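Local structure of Thiol:disulfide interchange protein DsbA (Neisseria meningitidis MC58, 3DVX) at residues D9-D14 with K160-F165; Y33-C38 with D150-V155; I25-F30 with V155-K160; L72-A77 with E132-A137. The protein probably acts in the periplasm as a thiol-disulfide oxidoreductase of the DsbA type, exchanging disulfides with cysteine-containing proteins. All coordinates share one frame; numbering follows the deposited sequence.

In the fold
Contacts 1 and 3 belong to the same mixed sheet and share K160, but contact 3 is a buried strand pair in the middle, lined mostly by aliphatic residues, whereas contact 1 joins the outermost strand 10-12 and mixes tyrosines and charged residues with exposed aliphatic ones. Contact 2 shares V155 with contact 3 and lies at one end of that sheet, where thiols pack against a cis-proline loop. Contact 4 lies away from the sheet, pairing two helices through alanines and one arginine; its centre is about 26 Å from that of contact 1. It touches contact 2 through Y33 and F34, which pack on helix 70-81.

Contact 1: residues D9-D14 with K160-F165; sequences DYLVLD and KYRVIF
The rings of Y10 and Y161 lie side by side with their planes at 83° and centroids 5.0 Å apart, Y10 CE2 and Y161 CD1 making the closest approach. K160 CG covers the centre of one face of the Y161 ring, and V12 CG2 comes to its edge, 4.1 Å from Y161 CE1. Tyrosine suits position 161 because its ring packs among carbon atoms while OH is hydrogen-bonded to E186 of helix 168-187, which also forms a salt bridge with K160; Y10 contributes the packing of its ring. On the other face of the sheet L11 CD1 lies 3.6 Å from I164 CD1. A chi1 of -54° puts L11 CG opposite its carbonyl carbon, on the side where CG and CD1 meet I164.

The backbones are bonded at both ends and in the middle: I164 N to D9 O, L11 N to R162 O, R162 N to L11 O at 2.8 Å, and L13 N to K160 O. L11 and R162 are therefore a hydrogen-bonded pair flanked by two non-hydrogen-bonded ones, Y10 with V163 and V12 with Y161. This is the antiparallel attachment of an N-terminal edge strand to the sheet of a thioredoxin-like domain.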
loop_
_atom_site.group_PDB
_atom_site.type_symbol
_atom_site.label_atom_id
_atom_site.label_comp_id
_atom_site.label_asym_id
_atom_site.label_seq_id
_atom_site.Cartn_x
_atom_site.Cartn_y
_atom_site.Cartn_z
ATOM N N ASP A 9 -6.885 13.641 13.883
ATOM C CA ASP A 9 -6.529 12.279 13.521
ATOM C C ASP A 9 -6.543 12.120 12.005
ATOM O O ASP A 9 -5.748 11.378 11.429
ATOM C CB ASP A 9 -7.519 11.304 14.157
ATOM C CG ASP A 9 -7.819 11.645 15.602
ATOM O OD1 ASP A 9 -6.877 12.001 16.341
ATOM O OD2 ASP A 9 -8.996 11.562 16.005
ATOM N N TYR A 10 -7.450 12.837 11.353
ATOM C CA TYR A 10 -7.624 12.684 9.924
ATOM C C TYR A 10 -8.168 13.933 9.248
ATOM O O TYR A 10 -8.648 14.858 9.895
ATOM C CB TYR A 10 -8.594 11.549 9.658
ATOM C CG TYR A 10 -9.997 11.890 10.080
ATOM C CD1 TYR A 10 -10.377 11.807 11.407
ATOM C CD2 TYR A 10 -10.942 12.303 9.152
ATOM C CE1 TYR A 10 -11.652 12.110 11.801
ATOM C CE2 TYR A 10 -12.221 12.612 9.544
ATOM C CZ TYR A 10 -12.567 12.514 10.871
ATOM O OH TYR A 10 -13.839 12.817 11.280
ATOM N N LEU A 11 -8.103 13.911 7.923
ATOM C CA LEU A 11 -8.576 14.996 7.091
ATOM C C LEU A 11 -9.505 14.407 6.023
ATOM O O LEU A 11 -9.191 13.374 5.425
ATOM C CB LEU A 11 -7.388 15.689 6.423
ATOM C CG LEU A 11 -6.256 16.182 7.325
ATOM C CD1 LEU A 11 -5.030 16.511 6.487
ATOM C CD2 LEU A 11 -6.693 17.387 8.143
ATOM N N VAL A 12 -10.644 15.056 5.794
ATOM C CA VAL A 12 -11.608 14.591 4.808
ATOM C C VAL A 12 -11.100 15.016 3.450
ATOM O O VAL A 12 -10.974 16.211 3.172
ATOM C CB VAL A 12 -13.002 15.193 5.030
ATOM C CG1 VAL A 12 -14.003 14.495 4.159
ATOM C CG2 VAL A 12 -13.395 15.075 6.482
ATOM N N LEU A 13 -10.775 14.055 2.599
ATOM C CA LEU A 13 -10.155 14.432 1.356
ATOM C C LEU A 13 -11.063 15.395 0.653
ATOM O O LEU A 13 -12.288 15.315 0.756
ATOM C CB LEU A 13 -9.901 13.250 0.440
ATOM C CG LEU A 13 -8.816 12.300 0.902
ATOM C CD1 LEU A 13 -9.486 11.109 1.554
ATOM C CD2 LEU A 13 -7.947 11.877 -0.284
ATOM N N ASP A 14 -10.416 16.337 -0.014
ATOM C CA ASP A 14 -10.990 17.114 -1.095
ATOM C C ASP A 14 -11.682 16.208 -2.113
ATOM O O ASP A 14 -12.887 16.308 -2.331
ATOM C CB ASP A 14 -9.834 17.847 -1.779
ATOM C CG ASP A 14 -8.505 17.071 -1.673
ATOM O OD1 ASP A 14 -8.477 15.852 -1.976
ATOM O OD2 ASP A 14 -7.491 17.670 -1.264
ATOM N N LYS A 160 -12.374 8.402 1.631
ATOM C CA LYS A 160 -12.544 9.814 2.016
ATOM C C LYS A 160 -11.847 10.287 3.302
ATOM O O LYS A 160 -12.001 11.445 3.701
ATOM C CB LYS A 160 -14.033 10.201 2.058
ATOM C CG LYS A 160 -14.922 9.447 3.027
ATOM C CD LYS A 160 -16.372 9.918 2.823
ATOM C CE LYS A 160 -17.356 9.333 3.833
ATOM N NZ LYS A 160 -17.078 9.796 5.216
ATOM N N TYR A 161 -11.063 9.428 3.940
ATOM C CA TYR A 161 -10.358 9.856 5.139
ATOM C C TYR A 161 -8.854 9.649 5.057
ATOM O O TYR A 161 -8.358 8.535 4.916
ATOM C CB TYR A 161 -10.928 9.171 6.371
ATOM C CG TYR A 161 -12.387 9.494 6.632
ATOM C CD1 TYR A 161 -12.816 10.808 6.791
ATOM C CD2 TYR A 161 -13.335 8.480 6.736
ATOM C CE1 TYR A 161 -14.152 11.097 7.041
ATOM C CE2 TYR A 161 -14.664 8.761 6.987
ATOM C CZ TYR A 161 -15.068 10.066 7.141
ATOM O OH TYR A 161 -16.397 10.332 7.382
ATOM N N ARG A 162 -8.137 10.759 5.154
ATOM C CA ARG A 162 -6.684 10.759 5.144
ATOM C C ARG A 162 -6.159 10.674 6.571
ATOM O O ARG A 162 -6.560 11.460 7.426
ATOM C CB ARG A 162 -6.198 12.045 4.492
ATOM C CG ARG A 162 -4.809 12.449 4.883
ATOM C CD ARG A 162 -3.804 11.475 4.350
ATOM N NE ARG A 162 -2.626 12.176 3.864
ATOM C CZ ARG A 162 -2.624 12.972 2.800
ATOM N NH1 ARG A 162 -3.748 13.183 2.116
ATOM N NH2 ARG A 162 -1.497 13.568 2.427
ATOM N N VAL A 163 -5.266 9.724 6.833
ATOM C CA VAL A 163 -4.709 9.572 8.172
ATOM C C VAL A 163 -3.682 10.666 8.446
ATOM O O VAL A 163 -2.846 10.965 7.593
ATOM C CB VAL A 163 -4.026 8.202 8.362
ATOM C CG1 VAL A 163 -3.062 8.256 9.538
ATOM C CG2 VAL A 163 -5.066 7.097 8.560
ATOM N N ILE A 164 -3.766 11.276 9.625
ATOM C CA ILE A 164 -2.693 12.139 10.113
ATOM C C ILE A 164 -1.957 11.410 11.229
ATOM O O ILE A 164 -2.555 11.040 12.235
ATOM C CB ILE A 164 -3.221 13.506 10.605
ATOM C CG1 ILE A 164 -3.731 14.310 9.414
ATOM C CG2 ILE A 164 -2.131 14.292 11.314
ATOM C CD1 ILE A 164 -2.861 14.127 8.126
ATOM N N PHE A 165 -0.660 11.199 11.021
ATOM C CA PHE A 165 0.180 10.456 11.951
ATOM C C PHE A 165 0.803 11.361 13.028
ATOM O O PHE A 165 2.015 11.317 13.273
ATOM C CB PHE A 165 1.266 9.715 11.169
ATOM C CG PHE A 165 0.727 8.641 10.253
ATOM C CD1 PHE A 165 0.273 7.440 10.764
ATOM C CD2 PHE A 165 0.673 8.834 8.880
ATOM C CE1 PHE A 165 -0.221 6.462 9.931
ATOM C CE2 PHE A 165 0.174 7.849 8.044
ATOM C CZ PHE A 165 -0.269 6.664 8.573
#

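Contact 2: residues Y33-C38 with D150-V155; sequences YFCVHC and DSTPTV
The sulfurs of C35 and C38 lie against T152 and P153, the pairing of CxxC motif and cis-proline loop that marks the thioredoxin fold. The T152-P153 peptide bond is cis, which brings the threonine side chain and the proline ring up to the two cysteines. T152 presents OG1 to C35, 3.3 Å from its SG. A chi1 of 46° sets that hydroxyl between the threonine's backbone N and carbonyl carbon, while CB of the same residue lies 3.5 Å from C38 SG. The second sulfur also rests against the proline, 3.8 Å from P153 CB. Alongside, H37 packs its CB against P153 CD while its ring meets that of F169.

The two cysteines are predicted to form the redox-active disulfide, a bond that only this residue type can make, and proline gives a rigid, apolar surface that readily accepts the cis bond. Here the disulfide is absent and the cysteines are reduced: C35 SG and C38 SG stand 3.5 Å apart, much too far for a covalent link. C35 occupies the N-cap position of helix 36-51. Its sulfur accepts a capping bond from the start of that helix, C38 N to C35 SG at 3.6 Å.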
loop_
_atom_site.group_PDB
_atom_site.type_symbol
_atom_site.label_atom_id
_atom_site.label_comp_id
_atom_site.label_asym_id
_atom_site.label_seq_id
_atom_site.Cartn_x
_atom_site.Cartn_y
_atom_site.Cartn_z
ATOM N N TYR A 33 9.244 1.694 -1.807
ATOM C CA TYR A 33 10.186 0.749 -1.233
ATOM C C TYR A 33 11.447 1.470 -0.769
ATOM O O TYR A 33 12.272 0.893 -0.069
ATOM C CB TYR A 33 10.560 -0.308 -2.274
ATOM C CG TYR A 33 9.468 -1.308 -2.602
ATOM C CD1 TYR A 33 8.736 -1.935 -1.590
ATOM C CD2 TYR A 33 9.193 -1.660 -3.922
ATOM C CE1 TYR A 33 7.753 -2.863 -1.887
ATOM C CE2 TYR A 33 8.217 -2.606 -4.222
ATOM C CZ TYR A 33 7.503 -3.195 -3.199
ATOM O OH TYR A 33 6.532 -4.117 -3.490
ATOM N N PHE A 34 11.595 2.729 -1.174
ATOM C CA PHE A 34 12.781 3.508 -0.851
ATOM C C PHE A 34 12.547 4.384 0.366
ATOM O O PHE A 34 13.382 5.227 0.692
ATOM C CB PHE A 34 13.181 4.390 -2.040
ATOM C CG PHE A 34 12.018 5.085 -2.708
ATOM C CD1 PHE A 34 11.279 6.039 -2.034
ATOM C CD2 PHE A 34 11.673 4.781 -4.012
ATOM C CE1 PHE A 34 10.202 6.674 -2.651
ATOM C CE2 PHE A 34 10.617 5.410 -4.632
ATOM C CZ PHE A 34 9.875 6.357 -3.950
ATOM N N CYS A 35 11.428 4.163 1.046
ATOM C CA CYS A 35 10.987 5.048 2.106
ATOM C C CYS A 35 11.138 4.433 3.490
ATOM O O CYS A 35 10.393 3.534 3.878
ATOM C CB CYS A 35 9.529 5.400 1.880
ATOM S SG CYS A 35 8.854 6.454 3.145
ATOM N N VAL A 36 12.079 4.955 4.262
ATOM C CA VAL A 36 12.411 4.339 5.535
ATOM C C VAL A 36 11.179 4.207 6.444
ATOM O O VAL A 36 11.095 3.276 7.251
ATOM C CB VAL A 36 13.549 5.114 6.257
ATOM C CG1 VAL A 36 12.979 6.280 7.060
ATOM C CG2 VAL A 36 14.361 4.177 7.140
ATOM N N HIS A 37 10.227 5.126 6.309
ATOM C CA HIS A 37 9.036 5.111 7.151
ATOM C C HIS A 37 8.017 4.080 6.687
ATOM O O HIS A 37 7.294 3.515 7.507
ATOM C CB HIS A 37 8.382 6.484 7.184
ATOM C CG HIS A 37 9.274 7.569 7.708
ATOM N ND1 HIS A 37 9.760 7.580 8.999
ATOM C CD2 HIS A 37 9.747 8.694 7.119
ATOM C CE1 HIS A 37 10.508 8.653 9.174
ATOM N NE2 HIS A 37 10.512 9.348 8.052
ATOM N N CYS A 38 7.943 3.839 5.383
ATOM C CA CYS A 38 7.063 2.793 4.874
ATOM C C CYS A 38 7.599 1.444 5.320
ATOM O O CYS A 38 6.876 0.603 5.859
ATOM C CB CYS A 38 6.990 2.836 3.347
ATOM S SG CYS A 38 6.103 4.266 2.672
ATOM N N ASP A 150 2.184 13.310 -2.404
ATOM C CA ASP A 150 3.496 13.936 -2.284
ATOM C C ASP A 150 4.230 13.513 -1.011
ATOM O O ASP A 150 5.225 14.127 -0.631
ATOM C CB ASP A 150 3.358 15.460 -2.326
ATOM C CG ASP A 150 2.239 15.979 -1.417
ATOM O OD1 ASP A 150 1.793 15.224 -0.520
ATOM O OD2 ASP A 150 1.803 17.141 -1.600
ATOM N N SER A 151 3.746 12.465 -0.351
ATOM C CA SER A 151 4.463 11.883 0.780
ATOM C C SER A 151 3.989 10.472 1.094
ATOM O O SER A 151 2.804 10.166 1.038
ATOM C CB SER A 151 4.307 12.749 2.022
ATOM O OG SER A 151 2.998 12.641 2.542
ATOM N N THR A 152 4.942 9.617 1.434
ATOM C CA THR A 152 4.653 8.250 1.831
ATOM C C THR A 152 5.068 8.049 3.274
ATOM O O THR A 152 6.033 8.651 3.722
ATOM C CB THR A 152 5.435 7.254 0.970
ATOM O OG1 THR A 152 6.794 7.691 0.860
ATOM C CG2 THR A 152 4.830 7.158 -0.418
ATOM N N PRO A 153 4.352 7.191 4.004
ATOM C CA PRO A 153 3.136 6.515 3.576
ATOM C C PRO A 153 1.918 7.407 3.709
ATOM O O PRO A 153 1.842 8.186 4.639
ATOM C CB PRO A 153 3.037 5.334 4.550
ATOM C CG PRO A 153 3.676 5.827 5.789
ATOM C CD PRO A 153 4.767 6.775 5.355
ATOM N N THR A 154 0.975 7.297 2.779
ATOM C CA THR A 154 -0.286 8.028 2.877
ATOM C C THR A 154 -1.367 6.993 3.021
ATOM O O THR A 154 -1.490 6.115 2.177
ATOM C CB THR A 154 -0.610 8.858 1.603
ATOM O OG1 THR A 154 0.494 9.701 1.251
ATOM C CG2 THR A 154 -1.839 9.720 1.824
ATOM N N VAL A 155 -2.149 7.079 4.085
ATOM C CA VAL A 155 -3.228 6.118 4.294
ATOM C C VAL A 155 -4.588 6.810 4.221
ATOM O O VAL A 155 -4.884 7.741 4.979
ATOM C CB VAL A 155 -3.082 5.357 5.634
ATOM C CG1 VAL A 155 -4.213 4.358 5.793
ATOM C CG2 VAL A 155 -1.712 4.659 5.709
#

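Contact 3: residues I25-F30 with V155-K160; sequences IEVLEF and VIVGGK
V155 can be followed outward from CB, which lies 3.7 Å from L28 O on the neighbouring strand. Its CG1, anti to the backbone N (chi1 -179°), lies 3.4 Å from the same L28 O and 4.0 Å from V27 CG1. The other branch, CG2, meets the aliphatic part of the glutamate next along, 3.8 Å from E29 CG. Beta-branched valine suits a buried strand, since its two methyl groups pack one on V27 and one on E29 without a long flexible chain.

On the opposite face I156 sends CD1 to the edge of the F30 ring, in its plane and 3.9 Å from CE2, while L28 CD1 covers one face of that ring. Three backbone bonds hold the strands: L28 N to I156 O, I156 N to L28 O, and G158 N to E26 O at 2.6 Å, this last nearly along the C=O axis. G158, with a positive phi of 75°, begins the turn toward K160, a conformation glycine adopts easily.

E26 makes its salt bridge with R59 of strand 56-62. The arrangement is the central antiparallel strand pair of the thioredoxin fold, its V27 and E29 face covered by helix 168-187 and by F41 and L45 of helix 36-51, which starts with the CxxC pair.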
loop_
_atom_site.group_PDB
_atom_site.type_symbol
_atom_site.label_atom_id
_atom_site.label_comp_id
_atom_site.label_asym_id
_atom_site.label_seq_id
_atom_site.Cartn_x
_atom_site.Cartn_y
_atom_site.Cartn_z
ATOM N N ILE A 25 -15.087 -1.863 3.031
ATOM C CA ILE A 25 -14.306 -0.696 3.433
ATOM C C ILE A 25 -12.823 -0.853 3.087
ATOM O O ILE A 25 -12.138 -1.725 3.624
ATOM C CB ILE A 25 -14.428 -0.470 4.952
ATOM C CG1 ILE A 25 -15.887 -0.237 5.328
ATOM C CG2 ILE A 25 -13.586 0.704 5.395
ATOM C CD1 ILE A 25 -16.186 -0.459 6.800
ATOM N N GLU A 26 -12.324 0.015 2.212
ATOM C CA GLU A 26 -10.929 -0.039 1.749
ATOM C C GLU A 26 -9.957 0.734 2.629
ATOM O O GLU A 26 -10.148 1.920 2.882
ATOM C CB GLU A 26 -10.840 0.551 0.335
ATOM C CG GLU A 26 -9.434 0.621 -0.221
ATOM C CD GLU A 26 -9.386 0.834 -1.727
ATOM O OE1 GLU A 26 -8.579 1.681 -2.175
ATOM O OE2 GLU A 26 -10.128 0.149 -2.464
ATOM N N VAL A 27 -8.895 0.080 3.070
ATOM C CA VAL A 27 -7.776 0.786 3.684
ATOM C C VAL A 27 -6.697 0.898 2.617
ATOM O O VAL A 27 -6.196 -0.115 2.127
ATOM C CB VAL A 27 -7.238 0.051 4.935
ATOM C CG1 VAL A 27 -6.065 0.812 5.528
ATOM C CG2 VAL A 27 -8.340 -0.125 5.981
ATOM N N LEU A 28 -6.361 2.122 2.231
ATOM C CA LEU A 28 -5.462 2.346 1.104
ATOM C C LEU A 28 -4.149 2.891 1.612
ATOM O O LEU A 28 -4.123 3.824 2.421
ATOM C CB LEU A 28 -6.095 3.324 0.097
ATOM C CG LEU A 28 -5.229 3.993 -0.989
ATOM C CD1 LEU A 28 -4.360 2.996 -1.761
ATOM C CD2 LEU A 28 -6.103 4.773 -1.958
ATOM N N GLU A 29 -3.047 2.312 1.149
ATOM C CA GLU A 29 -1.740 2.843 1.500
ATOM C C GLU A 29 -0.873 3.099 0.287
ATOM O O GLU A 29 -0.578 2.181 -0.463
ATOM C CB GLU A 29 -0.991 1.908 2.422
ATOM C CG GLU A 29 0.145 2.636 3.104
ATOM C CD GLU A 29 1.455 1.899 3.031
ATOM O OE1 GLU A 29 1.529 0.875 2.330
ATOM O OE2 GLU A 29 2.421 2.348 3.671
ATOM N N PHE A 30 -0.476 4.358 0.105
ATOM C CA PHE A 30 0.575 4.703 -0.843
ATOM C C PHE A 30 1.897 4.558 -0.117
ATOM O O PHE A 30 1.973 4.810 1.076
ATOM C CB PHE A 30 0.404 6.133 -1.372
ATOM C CG PHE A 30 -0.805 6.298 -2.239
ATOM C CD1 PHE A 30 -0.761 5.962 -3.578
ATOM C CD2 PHE A 30 -2.000 6.748 -1.705
ATOM C CE1 PHE A 30 -1.868 6.089 -4.364
ATOM C CE2 PHE A 30 -3.112 6.874 -2.495
ATOM C CZ PHE A 30 -3.051 6.543 -3.818
ATOM N N VAL A 155 -2.149 7.079 4.085
ATOM C CA VAL A 155 -3.228 6.118 4.294
ATOM C C VAL A 155 -4.588 6.810 4.221
ATOM O O VAL A 155 -4.884 7.741 4.979
ATOM C CB VAL A 155 -3.082 5.357 5.634
ATOM C CG1 VAL A 155 -4.213 4.358 5.793
ATOM C CG2 VAL A 155 -1.712 4.659 5.709
ATOM N N ILE A 156 -5.397 6.352 3.273
ATOM C CA ILE A 156 -6.752 6.830 3.104
ATOM C C ILE A 156 -7.662 5.647 3.395
ATOM O O ILE A 156 -7.588 4.624 2.722
ATOM C CB ILE A 156 -6.993 7.319 1.664
ATOM C CG1 ILE A 156 -6.024 8.444 1.315
ATOM C CG2 ILE A 156 -8.412 7.795 1.491
ATOM C CD1 ILE A 156 -5.770 8.579 -0.168
ATOM N N VAL A 157 -8.499 5.781 4.414
ATOM C CA VAL A 157 -9.431 4.728 4.777
ATOM C C VAL A 157 -10.813 5.040 4.207
ATOM O O VAL A 157 -11.393 6.093 4.484
ATOM C CB VAL A 157 -9.535 4.579 6.306
ATOM C CG1 VAL A 157 -10.624 3.575 6.681
ATOM C CG2 VAL A 157 -8.176 4.182 6.904
ATOM N N GLY A 158 -11.333 4.128 3.392
ATOM C CA GLY A 158 -12.697 4.249 2.891
ATOM C C GLY A 158 -12.864 5.289 1.801
ATOM O O GLY A 158 -13.974 5.712 1.522
ATOM N N GLY A 159 -11.764 5.708 1.188
ATOM C CA GLY A 159 -11.814 6.626 0.061
ATOM C C GLY A 159 -11.781 8.078 0.479
ATOM O O GLY A 159 -11.214 8.903 -0.235
ATOM N N LYS A 160 -12.374 8.402 1.631
ATOM C CA LYS A 160 -12.544 9.814 2.016
ATOM C C LYS A 160 -11.847 10.287 3.302
ATOM O O LYS A 160 -12.001 11.445 3.701
ATOM C CB LYS A 160 -14.033 10.201 2.058
ATOM C CG LYS A 160 -14.922 9.447 3.027
ATOM C CD LYS A 160 -16.372 9.918 2.823
ATOM C CE LYS A 160 -17.356 9.333 3.833
ATOM N NZ LYS A 160 -17.078 9.796 5.216
#

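Contact 4: residues L72-A77 with E132-A137; sequences LARMAA and EAAAAA
Alanine-to-alanine packing joins two helices of the helical domain that DsbA proteins carry inserted in the thioredoxin fold. The helices are 70-81 and 131-147; the axes of their segments 72-77 and 132-137 make an angle of 125° and approach to 8.0 Å. Small methyl groups allow the backbones to come this close, which is why alanine suits both surfaces. A77 sits at one end of the touching surface, where its CB lies 3.7 Å from A136 CB and 3.6 Å from A133 O. At the other end A73 and A137 bring their CB atoms to 4.4 Å, and A137 CB also rests against the CB of R74. No hydrogen bond is made between the two segments.

R74 is the one long side chain among them. With CG anti to the backbone N (chi1 169°) and the chain extended from there to NE, the guanidinium end is carried to the other helix, where NE meets A133 CB and the atoms CZ, NH1 and NH2 meet A134. R74 is partly exposed, and arginine suits the place because its NE is also hydrogen-bonded to Y128 O. A134 CB sits over one face of the guanidinium, off its centre, 3.6 Å from R74 CZ.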
loop_
_atom_site.group_PDB
_atom_site.type_symbol
_atom_site.label_atom_id
_atom_site.label_comp_id
_atom_site.label_asym_id
_atom_site.label_seq_id
_atom_site.Cartn_x
_atom_site.Cartn_y
_atom_site.Cartn_z
ATOM N N LEU A 72 9.900 0.027 -9.811
ATOM C CA LEU A 72 9.560 -0.260 -8.428
ATOM C C LEU A 72 8.040 -0.376 -8.316
ATOM O O LEU A 72 7.518 -1.251 -7.617
ATOM C CB LEU A 72 10.073 0.836 -7.488
ATOM C CG LEU A 72 11.578 0.960 -7.207
ATOM C CD1 LEU A 72 11.798 1.964 -6.098
ATOM C CD2 LEU A 72 12.214 -0.348 -6.837
ATOM N N ALA A 73 7.331 0.508 -9.014
ATOM C CA ALA A 73 5.869 0.477 -9.041
ATOM C C ALA A 73 5.359 -0.811 -9.669
ATOM O O ALA A 73 4.247 -1.254 -9.392
ATOM C CB ALA A 73 5.338 1.664 -9.815
ATOM N N ARG A 74 6.186 -1.385 -10.533
ATOM C CA ARG A 74 5.854 -2.602 -11.251
ATOM C C ARG A 74 6.166 -3.832 -10.404
ATOM O O ARG A 74 5.465 -4.848 -10.478
ATOM C CB ARG A 74 6.641 -2.657 -12.558
ATOM C CG ARG A 74 6.570 -3.990 -13.255
ATOM C CD ARG A 74 7.046 -3.913 -14.700
ATOM N NE ARG A 74 6.407 -4.938 -15.527
ATOM C CZ ARG A 74 6.391 -4.930 -16.858
ATOM N NH1 ARG A 74 6.977 -3.943 -17.529
ATOM N NH2 ARG A 74 5.778 -5.910 -17.515
HETATM N N MSE A 75 7.235 -3.742 -9.618
HETATM C CA MSE A 75 7.595 -4.803 -8.706
HETATM C C MSE A 75 6.499 -4.944 -7.668
HETATM O O MSE A 75 6.201 -6.048 -7.236
HETATM C CB MSE A 75 8.922 -4.497 -8.025
HETATM C CG MSE A 75 9.211 -5.350 -6.808
HETATM SE SE MSE A 75 9.175 -7.259 -7.199
HETATM C CE MSE A 75 10.884 -7.405 -8.167
ATOM N N ALA A 76 5.902 -3.825 -7.268
ATOM C CA ALA A 76 4.830 -3.849 -6.271
ATOM C C ALA A 76 3.601 -4.505 -6.863
ATOM O O ALA A 76 2.866 -5.210 -6.173
ATOM C CB ALA A 76 4.500 -2.439 -5.789
ATOM N N ALA A 77 3.395 -4.256 -8.151
ATOM C CA ALA A 77 2.323 -4.879 -8.916
ATOM C C ALA A 77 2.528 -6.391 -8.945
ATOM O O ALA A 77 1.591 -7.156 -8.718
ATOM C CB ALA A 77 2.291 -4.315 -10.332
ATOM N N GLU A 132 -0.200 -7.582 -17.137
ATOM C CA GLU A 132 -1.075 -6.995 -16.125
ATOM C C GLU A 132 -0.251 -6.115 -15.180
ATOM O O GLU A 132 -0.724 -5.075 -14.723
ATOM C CB GLU A 132 -1.834 -8.085 -15.348
ATOM C CG GLU A 132 -2.812 -8.929 -16.184
ATOM C CD GLU A 132 -2.110 -9.909 -17.109
ATOM O OE1 GLU A 132 -2.770 -10.803 -17.675
ATOM O OE2 GLU A 132 -0.886 -9.793 -17.280
ATOM N N ALA A 133 0.992 -6.529 -14.927
ATOM C CA ALA A 133 1.904 -5.801 -14.038
ATOM C C ALA A 133 2.279 -4.410 -14.556
ATOM O O ALA A 133 2.321 -3.443 -13.796
ATOM C CB ALA A 133 3.171 -6.626 -13.794
ATOM N N ALA A 134 2.570 -4.311 -15.845
ATOM C CA ALA A 134 2.898 -3.020 -16.439
ATOM C C ALA A 134 1.684 -2.096 -16.375
ATOM O O ALA A 134 1.802 -0.919 -16.043
ATOM C CB ALA A 134 3.367 -3.200 -17.874
ATOM N N ALA A 135 0.512 -2.643 -16.677
ATOM C CA ALA A 135 -0.725 -1.877 -16.605
ATOM C C ALA A 135 -0.940 -1.294 -15.203
ATOM O O ALA A 135 -1.388 -0.152 -15.056
ATOM C CB ALA A 135 -1.908 -2.750 -17.001
ATOM N N ALA A 136 -0.630 -2.083 -14.177
ATOM C CA ALA A 136 -0.846 -1.648 -12.808
ATOM C C ALA A 136 0.181 -0.594 -12.450
ATOM O O ALA A 136 -0.114 0.332 -11.694
ATOM C CB ALA A 136 -0.770 -2.814 -11.854
ATOM N N ALA A 137 1.384 -0.729 -13.004
ATOM C CA ALA A 137 2.430 0.270 -12.787
ATOM C C ALA A 137 1.963 1.650 -13.263
ATOM O O ALA A 137 2.040 2.630 -12.517
ATOM C CB ALA A 137 3.717 -0.135 -13.490
#